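Local coordinates for protein beta-1,4-exocellulase (PDB 4B4H) that probably hydrolyses the beta-1,4 linkages of cellulose as a family 6 cellobiohydrolase, this chain being its catalytic domain without the cellulose-binding module, at residues K2-A10 with V340-V350; F198-A209 with D268-F278. One frame throughout, in Å; residues are numbered along the deposited sequence.

Interaction 1: residues K2-A10 with V340-V350; sequences KVDNPFEGA and VNPAPGVDAYV
N5 and D347 lie alongside each other, their side chains running in opposite directions, with the amide and carboxylate planes stacked 28° apart. CB of N5 lies nearest D347 OD1, and with CG anti to the backbone N (chi1 -177°) the amide is carried over to the strand. CG then sits close to both CB and O of D347. OD1 rests against D347 CB at 3.4 Å but turns back to its own chain, accepting a bond from F7 N (3.0 Å), an Asx turn within the type I turn N5-E8; the donor stands above the carbonyl plane. ND2 completes the reach, donating to D347 O at 3.0 Å, in the carbonyl plane and on a lone pair. That oxygen is gripped twice, since N341 N also bonds to it.

D347 lies near the start of strand 346-350, which pairs antiparallel with 339-340 and parallel with 283-287. The N-terminal segment 2-10 thus packs across an end of the curled, mainly parallel sheet of the family 6 glycoside hydrolase fold, which resembles a distorted barrel. D347 OD2 is bonded to Y183 OH of strand 180-185, and a water 2.8 Å from this oxygen is also within bonding distance of D4 O, though its acceptors in reach outnumber its protons. D4 and D281 belong to a calcium site seen crystallographically in this protein, with no ion bound to this chain here.

Beyond the amide, F7 lays its ring against the strand, meeting both A348 and V350. The methyl CB of A348 lies over one face, 4.0 Å from the ring centroid, in a CH-pi contact, while F7 CZ meets V350 CG1 at 3.6 Å, the side chains crossing nearly at a right angle. V340 CG2 touches F7 O at 3.4 Å, and its CG1 lies against E8 CA.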
loop_
_atom_site.group_PDB
_atom_site.type_symbol
_atom_site.label_atom_id
_atom_site.label_comp_id
_atom_site.label_asym_id
_atom_site.label_seq_id
_atom_site.Cartn_x
_atom_site.Cartn_y
_atom_site.Cartn_z
ATOM N N LYS A 2 -19.893 -7.167 12.270
ATOM C CA LYS A 2 -19.164 -7.566 11.069
ATOM C C LYS A 2 -18.274 -8.747 11.449
ATOM O O LYS A 2 -17.891 -8.886 12.614
ATOM C CB LYS A 2 -18.341 -6.395 10.502
ATOM C CG LYS A 2 -19.128 -5.093 10.370
ATOM C CD LYS A 2 -18.345 -3.968 9.707
ATOM C CE LYS A 2 -19.122 -2.660 9.824
ATOM N NZ LYS A 2 -18.581 -1.511 9.032
ATOM N N VAL A 3 -17.950 -9.604 10.486
ATOM C CA VAL A 3 -17.073 -10.744 10.771
ATOM C C VAL A 3 -15.695 -10.313 11.298
ATOM O O VAL A 3 -15.197 -9.222 10.988
ATOM C CB VAL A 3 -16.935 -11.710 9.571
ATOM C CG1 VAL A 3 -18.273 -12.369 9.279
ATOM C CG2 VAL A 3 -16.427 -10.987 8.337
ATOM N N ASP A 4 -15.111 -11.178 12.120
ATOM C CA ASP A 4 -13.795 -10.983 12.723
ATOM C C ASP A 4 -12.702 -10.754 11.675
ATOM O O ASP A 4 -11.767 -9.987 11.895
ATOM C CB ASP A 4 -13.459 -12.222 13.567
ATOM C CG ASP A 4 -12.196 -12.058 14.400
ATOM O OD1 ASP A 4 -12.239 -11.350 15.424
ATOM O OD2 ASP A 4 -11.156 -12.670 14.052
ATOM N N ASN A 5 -12.834 -11.419 10.535
ATOM C CA ASN A 5 -11.850 -11.361 9.474
ATOM C C ASN A 5 -12.601 -11.504 8.166
ATOM O O ASN A 5 -13.108 -12.574 7.854
ATOM C CB ASN A 5 -10.840 -12.499 9.631
ATOM C CG ASN A 5 -9.737 -12.456 8.591
ATOM O OD1 ASN A 5 -9.818 -11.718 7.594
ATOM N ND2 ASN A 5 -8.704 -13.259 8.808
ATOM N N PRO A 6 -12.715 -10.412 7.402
ATOM C CA PRO A 6 -13.559 -10.521 6.212
ATOM C C PRO A 6 -13.022 -11.481 5.154
ATOM O O PRO A 6 -13.774 -11.913 4.286
ATOM C CB PRO A 6 -13.598 -9.088 5.662
ATOM C CG PRO A 6 -12.439 -8.380 6.310
ATOM C CD PRO A 6 -12.265 -9.028 7.643
ATOM N N PHE A 7 -11.730 -11.796 5.219
ATOM C CA PHE A 7 -11.096 -12.734 4.297
ATOM C C PHE A 7 -11.316 -14.197 4.688
ATOM O O PHE A 7 -11.142 -15.099 3.864
ATOM C CB PHE A 7 -9.597 -12.415 4.185
ATOM C CG PHE A 7 -9.327 -11.067 3.595
ATOM C CD1 PHE A 7 -9.249 -10.893 2.211
ATOM C CD2 PHE A 7 -9.165 -9.957 4.423
ATOM C CE1 PHE A 7 -9.004 -9.634 1.667
ATOM C CE2 PHE A 7 -8.933 -8.697 3.882
ATOM C CZ PHE A 7 -8.849 -8.539 2.508
ATOM N N GLU A 8 -11.715 -14.418 5.936
ATOM C CA GLU A 8 -11.911 -15.769 6.464
ATOM C C GLU A 8 -13.181 -16.410 5.877
ATOM O O GLU A 8 -14.259 -15.809 5.915
ATOM C CB GLU A 8 -11.951 -15.723 7.986
ATOM C CG GLU A 8 -12.166 -17.058 8.667
ATOM C CD GLU A 8 -11.937 -16.979 10.163
ATOM O OE1 GLU A 8 -12.223 -15.931 10.771
ATOM O OE2 GLU A 8 -11.478 -17.980 10.739
ATOM N N GLY A 9 -13.029 -17.608 5.306
ATOM C CA GLY A 9 -14.149 -18.345 4.709
ATOM C C GLY A 9 -14.853 -17.643 3.560
ATOM O O GLY A 9 -16.057 -17.821 3.354
ATOM N N ALA A 10 -14.108 -16.830 2.822
ATOM C CA ALA A 10 -14.647 -16.085 1.701
ATOM C C ALA A 10 -13.883 -16.394 0.421
ATOM O O ALA A 10 -12.672 -16.603 0.453
ATOM C CB ALA A 10 -14.588 -14.593 1.999
ATOM N N VAL A 340 -5.057 -16.178 3.745
ATOM C CA VAL A 340 -5.858 -15.807 4.911
ATOM C C VAL A 340 -5.146 -16.133 6.222
ATOM O O VAL A 340 -4.607 -17.235 6.374
ATOM C CB VAL A 340 -7.224 -16.526 4.858
ATOM C CG1 VAL A 340 -8.087 -16.159 6.057
ATOM C CG2 VAL A 340 -7.939 -16.213 3.553
ATOM N N ASN A 341 -5.110 -15.164 7.140
ATOM C CA ASN A 341 -4.514 -15.310 8.479
ATOM C C ASN A 341 -3.182 -16.087 8.498
ATOM O O ASN A 341 -3.044 -17.114 9.180
ATOM C CB ASN A 341 -5.569 -15.894 9.445
ATOM C CG ASN A 341 -5.116 -15.911 10.890
ATOM O OD1 ASN A 341 -5.435 -16.857 11.629
ATOM N ND2 ASN A 341 -4.370 -14.907 11.312
ATOM N N PRO A 342 -2.192 -15.612 7.728
ATOM C CA PRO A 342 -0.879 -16.269 7.603
ATOM C C PRO A 342 0.018 -16.227 8.848
ATOM O O PRO A 342 0.966 -17.019 8.946
ATOM C CB PRO A 342 -0.219 -15.501 6.471
ATOM C CG PRO A 342 -0.797 -14.132 6.589
ATOM C CD PRO A 342 -2.232 -14.339 6.978
ATOM N N ALA A 343 -0.277 -15.329 9.785
ATOM C CA ALA A 343 0.608 -15.056 10.912
ATOM C C ALA A 343 -0.183 -14.381 12.027
ATOM O O ALA A 343 -1.217 -13.802 11.746
ATOM C CB ALA A 343 1.745 -14.146 10.453
ATOM N N PRO A 344 0.299 -14.457 13.286
ATOM C CA PRO A 344 -0.358 -13.773 14.408
ATOM C C PRO A 344 -0.718 -12.308 14.091
ATOM O O PRO A 344 0.162 -11.519 13.731
ATOM C CB PRO A 344 0.691 -13.853 15.524
ATOM C CG PRO A 344 1.438 -15.118 15.232
ATOM C CD PRO A 344 1.393 -15.346 13.746
ATOM N N GLY A 345 -2.004 -11.977 14.200
ATOM C CA GLY A 345 -2.463 -10.591 14.045
ATOM C C GLY A 345 -2.687 -10.060 12.644
ATOM O O GLY A 345 -3.132 -8.924 12.490
ATOM N N VAL A 346 -2.383 -10.876 11.632
ATOM C CA VAL A 346 -2.579 -10.542 10.228
ATOM C C VAL A 346 -3.854 -11.229 9.697
ATOM O O VAL A 346 -3.970 -12.454 9.734
ATOM C CB VAL A 346 -1.341 -10.930 9.383
ATOM C CG1 VAL A 346 -1.557 -10.662 7.903
ATOM C CG2 VAL A 346 -0.095 -10.230 9.898
ATOM N N ASP A 347 -4.838 -10.442 9.269
ATOM C CA ASP A 347 -6.061 -10.956 8.639
ATOM C C ASP A 347 -5.787 -11.640 7.302
ATOM O O ASP A 347 -6.485 -12.583 6.928
ATOM C CB ASP A 347 -7.103 -9.837 8.411
ATOM C CG ASP A 347 -7.817 -9.402 9.680
ATOM O OD1 ASP A 347 -7.751 -10.096 10.710
ATOM O OD2 ASP A 347 -8.475 -8.333 9.652
ATOM N N ALA A 348 -4.791 -11.141 6.570
ATOM C CA ALA A 348 -4.456 -11.649 5.258
ATOM C C ALA A 348 -3.231 -10.979 4.669
ATOM O O ALA A 348 -2.889 -9.835 5.011
ATOM C CB ALA A 348 -5.622 -11.451 4.312
ATOM N N TYR A 349 -2.579 -11.724 3.786
ATOM C CA TYR A 349 -1.756 -11.104 2.764
ATOM C C TYR A 349 -2.649 -10.854 1.561
ATOM O O TYR A 349 -3.412 -11.725 1.161
ATOM C CB TYR A 349 -0.563 -11.986 2.390
ATOM C CG TYR A 349 0.410 -12.288 3.520
ATOM C CD1 TYR A 349 0.559 -11.440 4.623
ATOM C CD2 TYR A 349 1.223 -13.425 3.458
ATOM C CE1 TYR A 349 1.464 -11.736 5.641
ATOM C CE2 TYR A 349 2.132 -13.717 4.454
ATOM C CZ TYR A 349 2.250 -12.893 5.544
ATOM O OH TYR A 349 3.163 -13.228 6.520
ATOM N N VAL A 350 -2.558 -9.647 0.998
ATOM C CA VAL A 350 -3.430 -9.223 -0.093
ATOM C C VAL A 350 -2.625 -8.699 -1.290
ATOM O O VAL A 350 -1.468 -8.396 -1.137
ATOM C CB VAL A 350 -4.463 -8.183 0.409
ATOM C CG1 VAL A 350 -5.428 -8.837 1.391
ATOM C CG2 VAL A 350 -3.809 -6.980 1.087
HETATM O O HOH W 1 -10.033 -7.855 11.896
#

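Interaction 2: residues F198-A209 with D268-F278; sequences FGPSVDIFYEAA and DLRQALIAKGF
K276 reaches across to D203 in a salt bridge, NZ to OD1 at 3.2 Å, whose hydrogen bond is weak. A water donates to D203 O and weakly accepts from the same NZ. CG of the lysine, anti to the backbone N, lies 3.6 Å from Y206 CG, and the bend at chi2 (66°) then brings CE near Y206 CD2 and turns NZ to the carboxylate. Y206 also sets the edge of its ring toward the face of F278, offset, the planes at 84°. With the Y206 ring cut back to an alanine here, CG and CE of K276 would probably lose the surface they lie on, F278 its edge-on ring from this helix, and the lysine would be freer to swing away from D203. Helix 198-209 and the 268-276 part of helix 262-276 cross at -52° outside the mainly parallel, barrel-like sheet of the family 6 fold, V202 being a knob in the hole formed by L269, A272, L273 and K276. Its CG1 meets K276 CB, its CG2 L269 CD1. At the start of helix 198-209, F198 CZ comes within 3.4 Å of L269 CA, and L269 CD1 lies over the ring face. Deeper in, L273 CD2 abuts the edge of F205 at CD2 (3.7 Å).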
loop_
_atom_site.group_PDB
_atom_site.type_symbol
_atom_site.label_atom_id
_atom_site.label_comp_id
_atom_site.label_asym_id
_atom_site.label_seq_id
_atom_site.Cartn_x
_atom_site.Cartn_y
_atom_site.Cartn_z
ATOM N N PHE A 198 7.535 5.927 14.775
ATOM C CA PHE A 198 6.587 4.828 15.021
ATOM C C PHE A 198 5.461 5.270 15.968
ATOM O O PHE A 198 4.286 5.280 15.584
ATOM C CB PHE A 198 7.348 3.604 15.556
ATOM C CG PHE A 198 6.490 2.403 15.833
ATOM C CD1 PHE A 198 5.786 2.287 17.029
ATOM C CD2 PHE A 198 6.426 1.355 14.914
ATOM C CE1 PHE A 198 5.018 1.169 17.299
ATOM C CE2 PHE A 198 5.650 0.238 15.178
ATOM C CZ PHE A 198 4.945 0.147 16.369
ATOM N N GLY A 199 5.820 5.660 17.192
ATOM C CA GLY A 199 4.853 6.205 18.154
ATOM C C GLY A 199 4.047 7.387 17.617
ATOM O O GLY A 199 2.815 7.406 17.731
ATOM N N PRO A 200 4.730 8.382 17.021
ATOM C CA PRO A 200 4.046 9.536 16.421
ATOM C C PRO A 200 3.014 9.169 15.337
ATOM O O PRO A 200 1.946 9.791 15.261
ATOM C CB PRO A 200 5.203 10.345 15.841
ATOM C CG PRO A 200 6.341 10.044 16.753
ATOM C CD PRO A 200 6.192 8.589 17.083
ATOM N N SER A 201 3.323 8.158 14.524
ATOM C CA SER A 201 2.374 7.654 13.539
ATOM C C SER A 201 1.156 7.057 14.239
ATOM O O SER A 201 0.020 7.308 13.831
ATOM C CB SER A 201 3.029 6.610 12.633
ATOM O OG SER A 201 4.055 7.187 11.852
ATOM N N VAL A 202 1.392 6.270 15.288
ATOM C CA VAL A 202 0.300 5.665 16.055
ATOM C C VAL A 202 -0.660 6.743 16.558
ATOM O O VAL A 202 -1.888 6.602 16.452
ATOM C CB VAL A 202 0.824 4.798 17.220
ATOM C CG1 VAL A 202 -0.302 4.402 18.160
ATOM C CG2 VAL A 202 1.562 3.576 16.681
ATOM N N ASP A 203 -0.084 7.831 17.070
ATOM C CA ASP A 203 -0.863 8.949 17.589
ATOM C C ASP A 203 -1.741 9.572 16.513
ATOM O O ASP A 203 -2.924 9.837 16.769
ATOM C CB ASP A 203 0.047 10.011 18.209
ATOM C CG ASP A 203 0.693 9.544 19.499
ATOM O OD1 ASP A 203 0.211 8.550 20.090
ATOM O OD2 ASP A 203 1.678 10.178 19.939
ATOM N N ILE A 204 -1.164 9.774 15.325
ATOM C CA ILE A 204 -1.885 10.363 14.200
ATOM C C ILE A 204 -2.974 9.444 13.630
ATOM O O ILE A 204 -4.029 9.920 13.229
ATOM C CB ILE A 204 -0.954 10.917 13.081
ATOM C CG1 ILE A 204 -1.712 11.965 12.258
ATOM C CG2 ILE A 204 -0.393 9.821 12.182
ATOM C CD1 ILE A 204 -0.854 12.857 11.401
ATOM N N PHE A 205 -2.727 8.135 13.624
ATOM C CA PHE A 205 -3.781 7.192 13.225
ATOM C C PHE A 205 -5.001 7.338 14.137
ATOM O O PHE A 205 -6.151 7.339 13.673
ATOM C CB PHE A 205 -3.268 5.750 13.261
ATOM C CG PHE A 205 -2.160 5.462 12.280
ATOM C CD1 PHE A 205 -2.055 6.169 11.081
ATOM C CD2 PHE A 205 -1.240 4.450 12.540
ATOM C CE1 PHE A 205 -1.034 5.888 10.186
ATOM C CE2 PHE A 205 -0.219 4.159 11.646
ATOM C CZ PHE A 205 -0.117 4.882 10.466
ATOM N N TYR A 206 -4.720 7.502 15.429
ATOM C CA TYR A 206 -5.748 7.603 16.459
ATOM C C TYR A 206 -6.493 8.921 16.319
ATOM O O TYR A 206 -7.715 8.951 16.381
ATOM C CB TYR A 206 -5.123 7.466 17.853
ATOM C CG TYR A 206 -6.141 7.385 18.979
ATOM C CD1 TYR A 206 -6.748 6.162 19.325
ATOM C CD2 TYR A 206 -6.503 8.522 19.693
ATOM C CE1 TYR A 206 -7.688 6.093 20.344
ATOM C CE2 TYR A 206 -7.435 8.459 20.718
ATOM C CZ TYR A 206 -8.020 7.249 21.039
ATOM O OH TYR A 206 -8.941 7.200 22.051
ATOM N N GLU A 207 -5.751 10.001 16.090
ATOM C CA GLU A 207 -6.343 11.309 15.813
ATOM C C GLU A 207 -7.358 11.202 14.668
ATOM O O GLU A 207 -8.502 11.637 14.827
ATOM C CB GLU A 207 -5.259 12.350 15.502
ATOM C CG GLU A 207 -5.770 13.772 15.278
ATOM C CD GLU A 207 -4.664 14.757 14.909
ATOM O OE1 GLU A 207 -3.510 14.331 14.717
ATOM O OE2 GLU A 207 -4.955 15.969 14.804
ATOM N N ALA A 208 -6.939 10.601 13.551
ATOM C CA ALA A 208 -7.789 10.469 12.341
ATOM C C ALA A 208 -9.052 9.664 12.610
ATOM O O ALA A 208 -10.148 10.036 12.196
ATOM C CB ALA A 208 -7.008 9.837 11.192
ATOM N N ALA A 209 -8.876 8.543 13.295
ATOM C CA ALA A 209 -9.982 7.656 13.656
ATOM C C ALA A 209 -11.027 8.310 14.549
ATOM O O ALA A 209 -12.165 7.855 14.609
ATOM C CB ALA A 209 -9.427 6.427 14.337
ATOM N N ASP A 268 4.133 -5.429 15.812
ATOM C CA ASP A 268 4.400 -4.411 16.834
ATOM C C ASP A 268 3.413 -3.250 16.749
ATOM O O ASP A 268 2.874 -2.831 17.761
ATOM C CB ASP A 268 5.843 -3.902 16.736
ATOM C CG ASP A 268 6.826 -4.772 17.513
ATOM O OD1 ASP A 268 6.427 -5.835 18.040
ATOM O OD2 ASP A 268 8.008 -4.397 17.617
ATOM N N LEU A 269 3.154 -2.763 15.536
ATOM C CA LEU A 269 2.210 -1.669 15.329
ATOM C C LEU A 269 0.824 -2.035 15.867
ATOM O O LEU A 269 0.185 -1.217 16.539
ATOM C CB LEU A 269 2.160 -1.275 13.847
ATOM C CG LEU A 269 1.417 -0.009 13.416
ATOM C CD1 LEU A 269 2.177 1.261 13.776
ATOM C CD2 LEU A 269 1.144 -0.075 11.922
ATOM N N ARG A 270 0.394 -3.278 15.607
ATOM C CA ARG A 270 -0.917 -3.768 16.047
ATOM C C ARG A 270 -1.077 -3.618 17.564
ATOM O O ARG A 270 -2.103 -3.121 18.039
ATOM C CB ARG A 270 -1.138 -5.223 15.622
ATOM C CG ARG A 270 -2.551 -5.697 15.890
ATOM C CD ARG A 270 -2.698 -7.192 15.695
ATOM N NE ARG A 270 -4.045 -7.605 16.075
ATOM C CZ ARG A 270 -4.422 -7.889 17.320
ATOM N NH1 ARG A 270 -3.550 -7.821 18.318
ATOM N NH2 ARG A 270 -5.678 -8.247 17.563
ATOM N N GLN A 271 -0.046 -4.022 18.301
ATOM C CA GLN A 271 -0.010 -3.880 19.759
ATOM C C GLN A 271 -0.001 -2.420 20.212
ATOM O O GLN A 271 -0.760 -2.041 21.096
ATOM C CB GLN A 271 1.159 -4.670 20.372
ATOM C CG GLN A 271 0.976 -6.189 20.380
ATOM C CD GLN A 271 -0.454 -6.629 20.665
ATOM O OE1 GLN A 271 -1.099 -6.157 21.611
ATOM N NE2 GLN A 271 -0.963 -7.531 19.836
ATOM N N ALA A 272 0.845 -1.606 19.582
ATOM C CA ALA A 272 0.889 -0.171 19.869
ATOM C C ALA A 272 -0.479 0.481 19.684
ATOM O O ALA A 272 -0.914 1.274 20.519
ATOM C CB ALA A 272 1.931 0.519 19.012
ATOM N N LEU A 273 -1.178 0.107 18.611
ATOM C CA LEU A 273 -2.453 0.741 18.281
ATOM C C LEU A 273 -3.532 0.373 19.275
ATOM O O LEU A 273 -4.347 1.210 19.650
ATOM C CB LEU A 273 -2.884 0.396 16.856
ATOM C CG LEU A 273 -1.995 1.012 15.770
ATOM C CD1 LEU A 273 -2.025 0.128 14.529
ATOM C CD2 LEU A 273 -2.356 2.462 15.434
ATOM N N ILE A 274 -3.541 -0.885 19.705
ATOM C CA ILE A 274 -4.519 -1.314 20.691
ATOM C C ILE A 274 -4.292 -0.577 22.010
ATOM O O ILE A 274 -5.250 -0.097 22.617
ATOM C CB ILE A 274 -4.515 -2.844 20.900
ATOM C CG1 ILE A 274 -4.810 -3.559 19.575
ATOM C CG2 ILE A 274 -5.551 -3.238 21.949
ATOM C CD1 ILE A 274 -4.842 -5.070 19.685
ATOM N N ALA A 275 -3.024 -0.438 22.396
ATOM C CA ALA A 275 -2.637 0.305 23.601
ATOM C C ALA A 275 -3.090 1.770 23.545
ATOM O O ALA A 275 -3.578 2.322 24.539
ATOM C CB ALA A 275 -1.134 0.193 23.844
ATOM N N LYS A 276 -2.942 2.383 22.376
ATOM C CA LYS A 276 -3.436 3.737 22.120
ATOM C C LYS A 276 -4.958 3.861 22.260
ATOM O O LYS A 276 -5.472 4.929 22.639
ATOM C CB LYS A 276 -2.981 4.191 20.728
ATOM C CG LYS A 276 -3.271 5.646 20.383
ATOM C CD LYS A 276 -2.485 6.629 21.239
ATOM C CE LYS A 276 -2.904 8.059 20.919
ATOM N NZ LYS A 276 -2.357 9.090 21.855
ATOM N N GLY A 277 -5.684 2.787 21.948
ATOM C CA GLY A 277 -7.131 2.781 22.123
ATOM C C GLY A 277 -7.969 2.256 20.972
ATOM O O GLY A 277 -9.163 2.526 20.913
ATOM N N PHE A 278 -7.343 1.508 20.065
ATOM C CA PHE A 278 -8.064 0.825 18.993
ATOM C C PHE A 278 -8.635 -0.497 19.515
ATOM O O PHE A 278 -8.218 -0.988 20.573
ATOM C CB PHE A 278 -7.146 0.591 17.788
ATOM C CG PHE A 278 -6.965 1.807 16.926
ATOM C CD1 PHE A 278 -7.860 2.076 15.894
ATOM C CD2 PHE A 278 -5.915 2.693 17.146
ATOM C CE1 PHE A 278 -7.716 3.194 15.098
ATOM C CE2 PHE A 278 -5.766 3.826 16.355
ATOM C CZ PHE A 278 -6.660 4.070 15.326
HETATM O O HOH W 2 -3.337 10.960 19.472
#

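How the interactions relate
The centres of interactions 1 and 2 lie about 20 Å apart, and interaction 2 is nested along the chain inside the loop closed by interaction 1: 2-10 comes first, then 198-209, 268-278 and finally 340-350. Strand 283-287 stands between them. It follows helix 262-276, whose L269 and R270 touch M284, and runs parallel to strand 346-350, while its L285 is touched by F7, D347 and A348. G345 O and R270 CD also bring the two contacts together by packing. One contact thus joins the chain's N-terminal segment to a late strand of the sheet, and the other pairs two helices that flank the same sheet.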